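Local coordinates for protein dioxygenase (PDB 5V2D) that probably cleaves the central double bond of lignostilbenes and related stilbenes with molecular oxygen at a non-haem iron centre, at residues C371-C376 / M490-H495; G60-V65 / Y453-L458; D78-G83 / P407-N412. All blocks are in the same frame, centred on the assembly; numbering follows the deposited sequence.

Contact 1: C371-C376 / M490-H495. With FE (Fe (III) ion), chain E.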
# COMPACT_ATOMS: atom_id res chain seq x y z
N CYS A 371 -9.98 -10.98 -1.55
CA CYS A 371 -8.76 -10.82 -0.81
C CYS A 371 -8.02 -9.51 -1.22
O CYS A 371 -8.34 -8.90 -2.22
CB CYS A 371 -7.87 -12.04 -1.07
SG CYS A 371 -7.51 -12.35 -2.80
N GLU A 372 -7.04 -9.13 -0.43
CA GLU A 372 -6.22 -7.93 -0.69
C GLU A 372 -4.96 -7.99 0.18
O GLU A 372 -4.70 -9.03 0.85
CB GLU A 372 -7.01 -6.63 -0.53
CG GLU A 372 -7.26 -5.89 -1.89
CD GLU A 372 -5.94 -5.35 -2.57
OE1 GLU A 372 -5.90 -5.05 -3.82
OE2 GLU A 372 -4.92 -5.17 -1.81
N PHE A 373 -4.16 -6.93 0.10
CA PHE A 373 -2.88 -6.91 0.72
C PHE A 373 -2.03 -8.14 0.47
O PHE A 373 -1.46 -8.73 1.42
CB PHE A 373 -2.99 -6.57 2.23
CG PHE A 373 -3.37 -5.12 2.51
CD1 PHE A 373 -2.49 -4.10 2.28
CD2 PHE A 373 -4.63 -4.82 2.97
CE1 PHE A 373 -2.79 -2.80 2.57
CE2 PHE A 373 -4.95 -3.51 3.32
CZ PHE A 373 -4.02 -2.48 3.11
N PRO A 374 -1.82 -8.51 -0.77
CA PRO A 374 -1.02 -9.67 -1.12
C PRO A 374 0.45 -9.50 -0.85
O PRO A 374 0.98 -8.41 -0.90
CB PRO A 374 -1.20 -9.78 -2.66
CG PRO A 374 -1.45 -8.34 -3.08
CD PRO A 374 -2.28 -7.77 -1.98
N ARG A 375 1.12 -10.59 -0.55
CA ARG A 375 2.59 -10.56 -0.36
C ARG A 375 3.16 -11.83 -0.94
O ARG A 375 2.70 -12.94 -0.54
CB ARG A 375 2.86 -10.60 1.15
CG ARG A 375 4.28 -10.80 1.61
CD ARG A 375 5.13 -9.58 1.20
NE ARG A 375 4.69 -8.46 2.04
CZ ARG A 375 5.23 -7.23 1.92
NH1 ARG A 375 6.17 -7.04 1.03
NH2 ARG A 375 4.80 -6.23 2.63
N CYS A 376 4.12 -11.74 -1.83
CA CYS A 376 4.86 -12.94 -2.22
C CYS A 376 6.21 -12.94 -1.50
O CYS A 376 6.61 -11.94 -0.91
CB CYS A 376 5.06 -13.01 -3.72
SG CYS A 376 6.09 -11.76 -4.36
N MET A 490 -2.34 0.25 17.71
CA MET A 490 -1.77 0.64 16.41
C MET A 490 -2.97 0.95 15.52
O MET A 490 -3.80 0.05 15.23
CB MET A 490 -0.98 -0.53 15.81
CG MET A 490 0.22 -0.98 16.63
SD MET A 490 1.61 0.16 16.75
CE MET A 490 2.30 -0.09 15.14
N ARG A 491 -2.98 2.15 14.97
CA ARG A 491 -4.00 2.50 13.95
C ARG A 491 -3.79 1.63 12.69
O ARG A 491 -2.70 1.17 12.40
CB ARG A 491 -3.87 3.98 13.59
CG ARG A 491 -5.02 4.54 12.83
CD ARG A 491 -4.89 6.09 12.77
NE ARG A 491 -6.18 6.66 12.33
CZ ARG A 491 -6.43 7.19 11.12
NH1 ARG A 491 -7.66 7.65 10.87
NH2 ARG A 491 -5.51 7.26 10.13
N MET A 492 -4.84 1.46 11.94
CA MET A 492 -4.73 0.77 10.64
C MET A 492 -3.66 1.42 9.82
O MET A 492 -3.55 2.64 9.83
CB MET A 492 -6.09 0.73 9.94
CG MET A 492 -6.12 0.03 8.61
SD MET A 492 -5.69 -1.71 8.84
CE MET A 492 -5.77 -2.35 7.21
N SER A 493 -2.90 0.62 9.11
CA SER A 493 -1.76 1.03 8.34
C SER A 493 -2.01 0.81 6.86
O SER A 493 -3.03 0.21 6.41
CB SER A 493 -0.48 0.30 8.77
OG SER A 493 -0.30 0.38 10.22
N LEU A 494 -1.05 1.25 6.09
CA LEU A 494 -0.95 0.86 4.72
C LEU A 494 0.21 -0.13 4.57
O LEU A 494 0.19 -1.18 5.24
CB LEU A 494 -0.92 2.09 3.83
CG LEU A 494 -2.24 2.81 3.66
CD1 LEU A 494 -2.06 4.18 2.91
CD2 LEU A 494 -3.31 1.97 3.01
N HIS A 495 1.19 0.13 3.75
CA HIS A 495 2.15 -0.92 3.40
C HIS A 495 3.40 -0.99 4.23
O HIS A 495 3.76 -0.00 4.87
CB HIS A 495 2.55 -0.78 1.91
CG HIS A 495 1.39 -0.87 1.02
ND1 HIS A 495 0.72 -2.08 0.79
CD2 HIS A 495 0.75 0.08 0.26
CE1 HIS A 495 -0.26 -1.85 -0.08
NE2 HIS A 495 -0.27 -0.56 -0.41
FE FE E . -1.04 0.26 -2.20
O HOH W 1 -2.49 1.14 -1.02
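The two segments come nearest at Phe-373 and His-495, whose CA atoms lie 8.3 Å apart, so the gap is bridged by side chains, above all the Phe-373 ring, which meets both side chains and backbone carbonyls of the loop. Both border the iron centre on the axis of a seven-bladed beta-propeller, the fold of carotenoid cleavage oxygenases: 371-376 is the inner strand of one blade, and 490-495 is the loop leading into the last strand, 496-500, which joins the blade built mostly from early strands. The chain turns a corner at Phe-373, where phi and psi are both positive, and breaks the strand there. With CG anti to its carbonyl carbon (chi1 -71°), the Phe-373 ring reaches across to the loop. Its CE1 lies 3.8 Å from CE1 of His-495; the two ring planes are inclined at 63°. On the other side of CZ, CE2 of Phe-373 meets the terminal CE of Met-492 at 4.1 Å, where a bend at chi2 lets a flexible thioether fit the buried ring. A bulky apolar residue suits this place because it packs beside an imidazole without competing for the metal. Second-shell carboxylates are hydrogen-bonded to two ligands and probably fix their rotation: Glu-437 takes ND1 of His-495, while Glu-372 holds ND1 of His-304 through OE2. That same OE2 accepts the backbone N-H of Phe-373 (N to OE2 2.7 Å), tying the corner to the second shell. His-188, His-239 and His-304 complete the protein ligands; His-495 NE2 binds the iron at 2.1 Å, as does water 1.

Contact 2: G60-V65 / Y453-L458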
# COMPACT_ATOMS: atom_id res chain seq x y z
N GLY A 60 16.21 -8.65 11.90
CA GLY A 60 15.96 -7.49 10.96
C GLY A 60 14.83 -6.63 11.49
O GLY A 60 14.48 -6.72 12.66
N THR A 61 14.30 -5.80 10.61
CA THR A 61 13.31 -4.80 11.03
C THR A 61 12.09 -4.88 10.10
O THR A 61 12.23 -4.91 8.88
CB THR A 61 13.92 -3.39 11.03
OG1 THR A 61 15.06 -3.36 11.86
CG2 THR A 61 12.91 -2.38 11.52
N PHE A 62 10.92 -4.91 10.72
CA PHE A 62 9.65 -4.81 10.00
C PHE A 62 9.26 -3.33 10.06
O PHE A 62 8.93 -2.82 11.16
CB PHE A 62 8.60 -5.65 10.71
CG PHE A 62 7.21 -5.54 10.16
CD1 PHE A 62 6.94 -5.13 8.86
CD2 PHE A 62 6.14 -5.86 10.93
CE1 PHE A 62 5.66 -5.07 8.36
CE2 PHE A 62 4.84 -5.80 10.43
CZ PHE A 62 4.60 -5.43 9.14
N TYR A 63 9.30 -2.64 8.93
CA TYR A 63 8.88 -1.25 8.85
C TYR A 63 7.46 -1.23 8.28
O TYR A 63 7.12 -2.00 7.38
CB TYR A 63 9.76 -0.44 7.91
CG TYR A 63 11.20 -0.38 8.34
CD1 TYR A 63 11.59 0.58 9.33
CD2 TYR A 63 12.15 -1.15 7.79
CE1 TYR A 63 12.93 0.69 9.70
CE2 TYR A 63 13.46 -1.05 8.16
CZ TYR A 63 13.86 -0.12 9.09
OH TYR A 63 15.16 -0.03 9.46
N GLN A 64 6.64 -0.34 8.79
CA GLN A 64 5.30 -0.17 8.25
C GLN A 64 4.94 1.33 8.33
O GLN A 64 5.38 2.00 9.25
CB GLN A 64 4.32 -1.03 9.04
CG GLN A 64 3.01 -1.14 8.18
CD GLN A 64 2.03 -2.30 8.45
OE1 GLN A 64 1.88 -2.87 9.60
NE2 GLN A 64 1.30 -2.61 7.42
N VAL A 65 4.14 1.83 7.39
CA VAL A 65 3.67 3.21 7.52
C VAL A 65 2.16 3.22 7.61
O VAL A 65 1.46 2.48 6.88
CB VAL A 65 4.21 4.10 6.40
CG1 VAL A 65 3.77 3.63 5.00
CG2 VAL A 65 3.88 5.56 6.60
N TYR A 453 8.34 -17.37 8.03
CA TYR A 453 7.44 -16.79 9.00
C TYR A 453 6.57 -15.72 8.33
O TYR A 453 7.05 -14.97 7.49
CB TYR A 453 8.28 -16.20 10.12
CG TYR A 453 9.23 -17.22 10.72
CD1 TYR A 453 10.61 -17.16 10.49
CD2 TYR A 453 8.74 -18.31 11.46
CE1 TYR A 453 11.48 -18.12 10.98
CE2 TYR A 453 9.61 -19.29 11.93
CZ TYR A 453 10.99 -19.16 11.69
OH TYR A 453 11.88 -20.08 12.22
N VAL A 454 5.34 -15.66 8.73
CA VAL A 454 4.44 -14.59 8.27
C VAL A 454 4.16 -13.72 9.47
O VAL A 454 3.74 -14.22 10.56
CB VAL A 454 3.14 -15.19 7.77
CG1 VAL A 454 2.21 -14.14 7.23
CG2 VAL A 454 3.45 -16.18 6.61
N VAL A 455 4.36 -12.41 9.32
CA VAL A 455 4.28 -11.50 10.43
C VAL A 455 3.28 -10.40 10.06
O VAL A 455 3.31 -9.85 8.95
CB VAL A 455 5.62 -10.91 10.74
CG1 VAL A 455 5.50 -9.90 11.94
CG2 VAL A 455 6.63 -12.01 11.07
N ALA A 456 2.37 -10.09 10.95
CA ALA A 456 1.38 -9.07 10.70
C ALA A 456 0.83 -8.49 11.97
O ALA A 456 0.78 -9.19 12.99
CB ALA A 456 0.19 -9.66 9.92
N LEU A 457 0.38 -7.27 11.92
CA LEU A 457 -0.35 -6.73 13.03
C LEU A 457 -1.74 -7.32 13.07
O LEU A 457 -2.44 -7.42 12.05
CB LEU A 457 -0.51 -5.19 12.92
CG LEU A 457 0.78 -4.40 13.31
CD1 LEU A 457 0.55 -2.96 12.94
CD2 LEU A 457 1.13 -4.50 14.78
N LEU A 458 -2.11 -7.68 14.29
CA LEU A 458 -3.43 -8.17 14.63
C LEU A 458 -4.09 -7.11 15.52
O LEU A 458 -3.57 -6.72 16.56
CB LEU A 458 -3.33 -9.53 15.37
CG LEU A 458 -4.65 -10.07 15.99
CD1 LEU A 458 -5.59 -10.42 14.89
CD2 LEU A 458 -4.36 -11.29 16.90
O HOH W 2 0.96 -5.56 9.65
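Strands 60-65 and 453-458 run in broadly the same direction, Phe-62 nearest Val-455 (CA atoms 8.6 Å apart) and Gln-64 nearest Leu-457, too far for backbone pairing. They belong to two separate antiparallel sheets of the beta-propeller and pack through the residues filling the space between these blades. Phe-62 and Gln-64, two apart on one strand, both point across. CD2 of Phe-62 meets CG1 of Val-455 at 4.2 Å; the broad ring spans the gap and the beta-branched valine offers a short, rigid surface, while Ile-439 and Leu-468 pack against both. Farther in, Gln-64 stretches out with CG anti to its backbone N (chi1 -164°), and its chain remains extended beyond CG. It crosses Leu-457 at a slant, OE1 lying 3.6 Å from the CD1 methyl. A long amide suits this buried spot because each of its ends has a partner: NE2 donates to Leu-494 O in the loop beside the iron site, and OE1 turns to a water. That molecule, water 2, sits in the plane of the Phe-62 ring at its edge; it accepts from Leu-457 N at 2.9 Å and donates to Gln-64 OE1 at 2.8 Å.

Contact 3: D78-G83 / P407-N412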
# COMPACT_ATOMS: atom_id res chain seq x y z
N ASP A 78 -12.49 13.92 6.07
CA ASP A 78 -11.35 13.49 5.29
C ASP A 78 -11.35 12.02 5.09
O ASP A 78 -12.23 11.33 5.61
CB ASP A 78 -10.04 13.97 5.93
CG ASP A 78 -8.89 14.21 4.89
OD1 ASP A 78 -9.03 14.00 3.61
OD2 ASP A 78 -7.83 14.65 5.48
N ILE A 79 -10.41 11.52 4.30
CA ILE A 79 -10.35 10.10 3.97
C ILE A 79 -9.09 9.52 4.61
O ILE A 79 -8.10 10.27 4.94
CB ILE A 79 -10.43 9.83 2.48
CG1 ILE A 79 -9.16 10.30 1.75
CG2 ILE A 79 -11.73 10.47 1.93
CD1 ILE A 79 -9.09 9.93 0.31
N PHE A 80 -9.13 8.21 4.83
CA PHE A 80 -8.00 7.54 5.52
C PHE A 80 -6.70 7.72 4.80
O PHE A 80 -5.67 7.96 5.43
CB PHE A 80 -8.34 6.03 5.63
CG PHE A 80 -7.19 5.18 6.11
CD1 PHE A 80 -6.69 4.22 5.31
CD2 PHE A 80 -6.70 5.33 7.36
CE1 PHE A 80 -5.66 3.36 5.74
CE2 PHE A 80 -5.64 4.54 7.80
CZ PHE A 80 -5.14 3.54 6.97
N PHE A 81 -6.72 7.70 3.48
CA PHE A 81 -5.53 7.81 2.65
C PHE A 81 -4.83 9.20 2.77
O PHE A 81 -3.78 9.40 2.17
CB PHE A 81 -5.82 7.55 1.17
CG PHE A 81 -6.26 6.17 0.84
CD1 PHE A 81 -5.93 5.06 1.58
CD2 PHE A 81 -6.84 5.94 -0.43
CE1 PHE A 81 -6.35 3.76 1.23
CE2 PHE A 81 -7.21 4.64 -0.85
CZ PHE A 81 -7.00 3.55 0.01
N ASN A 82 -5.43 10.14 3.47
CA ASN A 82 -4.89 11.50 3.52
C ASN A 82 -4.10 11.85 4.81
O ASN A 82 -3.64 12.95 4.97
CB ASN A 82 -5.99 12.52 3.33
CG ASN A 82 -5.51 13.81 2.65
OD1 ASN A 82 -4.37 13.87 2.05
ND2 ASN A 82 -6.39 14.80 2.67
N GLY A 83 -3.91 10.88 5.69
CA GLY A 83 -3.32 11.17 7.00
C GLY A 83 -1.79 11.23 6.93
O GLY A 83 -1.17 10.50 6.14
N PRO A 407 -15.59 -2.36 9.87
CA PRO A 407 -14.90 -1.20 9.29
C PRO A 407 -14.48 -1.45 7.88
O PRO A 407 -14.42 -2.58 7.46
CB PRO A 407 -13.72 -0.98 10.25
CG PRO A 407 -13.52 -2.28 10.92
CD PRO A 407 -14.82 -3.00 10.95
N PHE A 408 -14.15 -0.39 7.20
CA PHE A 408 -13.41 -0.42 5.94
C PHE A 408 -12.05 -1.18 6.14
O PHE A 408 -11.36 -1.05 7.14
CB PHE A 408 -13.15 1.06 5.52
CG PHE A 408 -12.41 1.24 4.21
CD1 PHE A 408 -11.21 1.99 4.16
CD2 PHE A 408 -12.93 0.75 3.01
CE1 PHE A 408 -10.52 2.21 2.94
CE2 PHE A 408 -12.25 0.96 1.81
CZ PHE A 408 -11.05 1.70 1.76
N GLN A 409 -11.66 -1.93 5.13
CA GLN A 409 -10.44 -2.78 5.09
C GLN A 409 -10.41 -3.78 6.34
O GLN A 409 -9.38 -3.99 6.96
CB GLN A 409 -9.19 -1.90 5.01
CG GLN A 409 -8.91 -1.19 3.65
CD GLN A 409 -7.75 -0.15 3.75
OE1 GLN A 409 -7.69 0.58 4.78
NE2 GLN A 409 -6.76 -0.13 2.79
N PHE A 410 -11.55 -4.36 6.69
CA PHE A 410 -11.64 -5.41 7.66
C PHE A 410 -11.29 -6.80 7.05
O PHE A 410 -11.96 -7.24 6.13
CB PHE A 410 -13.07 -5.47 8.27
CG PHE A 410 -13.24 -6.50 9.34
CD1 PHE A 410 -13.80 -7.71 9.06
CD2 PHE A 410 -12.87 -6.25 10.61
CE1 PHE A 410 -13.99 -8.67 10.08
CE2 PHE A 410 -13.02 -7.19 11.60
CZ PHE A 410 -13.59 -8.44 11.31
N PHE A 411 -10.25 -7.47 7.57
CA PHE A 411 -9.83 -8.74 7.04
C PHE A 411 -9.69 -9.69 8.22
O PHE A 411 -8.87 -9.45 9.09
CB PHE A 411 -8.56 -8.66 6.24
CG PHE A 411 -8.64 -7.75 5.08
CD1 PHE A 411 -9.18 -8.21 3.88
CD2 PHE A 411 -8.15 -6.46 5.14
CE1 PHE A 411 -9.20 -7.42 2.74
CE2 PHE A 411 -8.22 -5.63 4.04
CZ PHE A 411 -8.74 -6.09 2.82
N ASN A 412 -10.52 -10.74 8.27
CA ASN A 412 -10.52 -11.64 9.42
C ASN A 412 -9.82 -12.93 9.16
O ASN A 412 -9.89 -13.80 10.02
CB ASN A 412 -11.95 -11.89 9.96
CG ASN A 412 -12.89 -12.45 8.91
OD1 ASN A 412 -12.48 -12.70 7.76
ND2 ASN A 412 -14.19 -12.62 9.30
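A short 3-10 turn carrying Phe-80 and Phe-81 faces a type II beta turn, Pro-407 to Phe-410, whose third residue, Gln-409, makes the contact. The glutamine amide is laid against the two phenylalanines, one end to each. Its OE1 lies 3.6 Å from CE1 of Phe-80, with CD1 of the same ring scarcely farther; ring and amide planes stand 75° apart, and the side chains cross at about a right angle. The other end, NE2, sits at the edge of the Phe-81 ring, 4.2 Å from CE1 and near the ring plane. A slim amide on an extended chain can touch both rings while keeping a polar partner: OE1 is hydrogen-bonded to Tyr-36 OH, and the Tyr-36 ring also meets Phe-80 edge-to-face. Gln-409 has positive phi, as the third position of a type II turn requires, and its CG lies over one face of the Phe-408 ring, toward the rim. Both turns lie in loops joining propeller strands on the side of the iron site: segment 78-83 links strand 60-67 to strand 85-93, and segment 407-412 lies in the loop that follows strand 387-392 and leads to strand 413-418. The Phe-81 side chain comes to about 7 Å from the iron, a position consistent with a part in lining the route to the metal. Behind the rings the 3-10 turn is braced from within. Asn-82 N bonds Ile-79 O at 3.1 Å. An aspartate and an asparagine suit their places, since a short carboxylate and a short amide can span the turn. Asp-78, two residues before Phe-80, uses OD1 twice: weakly for Ile-79 N, and through its syn lone pair for Asn-82 ND2, at 2.9 Å with an N-H...O angle of 160°.

In the fold
From the N terminus, 60-65 and then 78-83 come first, and both wait for partners more than 300 residues later. Segment 371-376 follows; 407-412 then closes contact 3, 453-458 closes contact 2 around it, and 490-495 closes contact 1 last. Contact 3 is therefore nested within contact 2, whereas contact 1 crosses both. Contacts 1 and 2 touch where the loop 490-495 runs beside strand 60-65, Leu-494 N probably bonding to Val-65 O; contacts 1 and 3 meet where Met-492 O packs on Phe-80. Contacts 2 and 3 join early strands and loops to late ones; contact 1 joins the blade of strand 371-375 to the loop before the last strand, beside the iron.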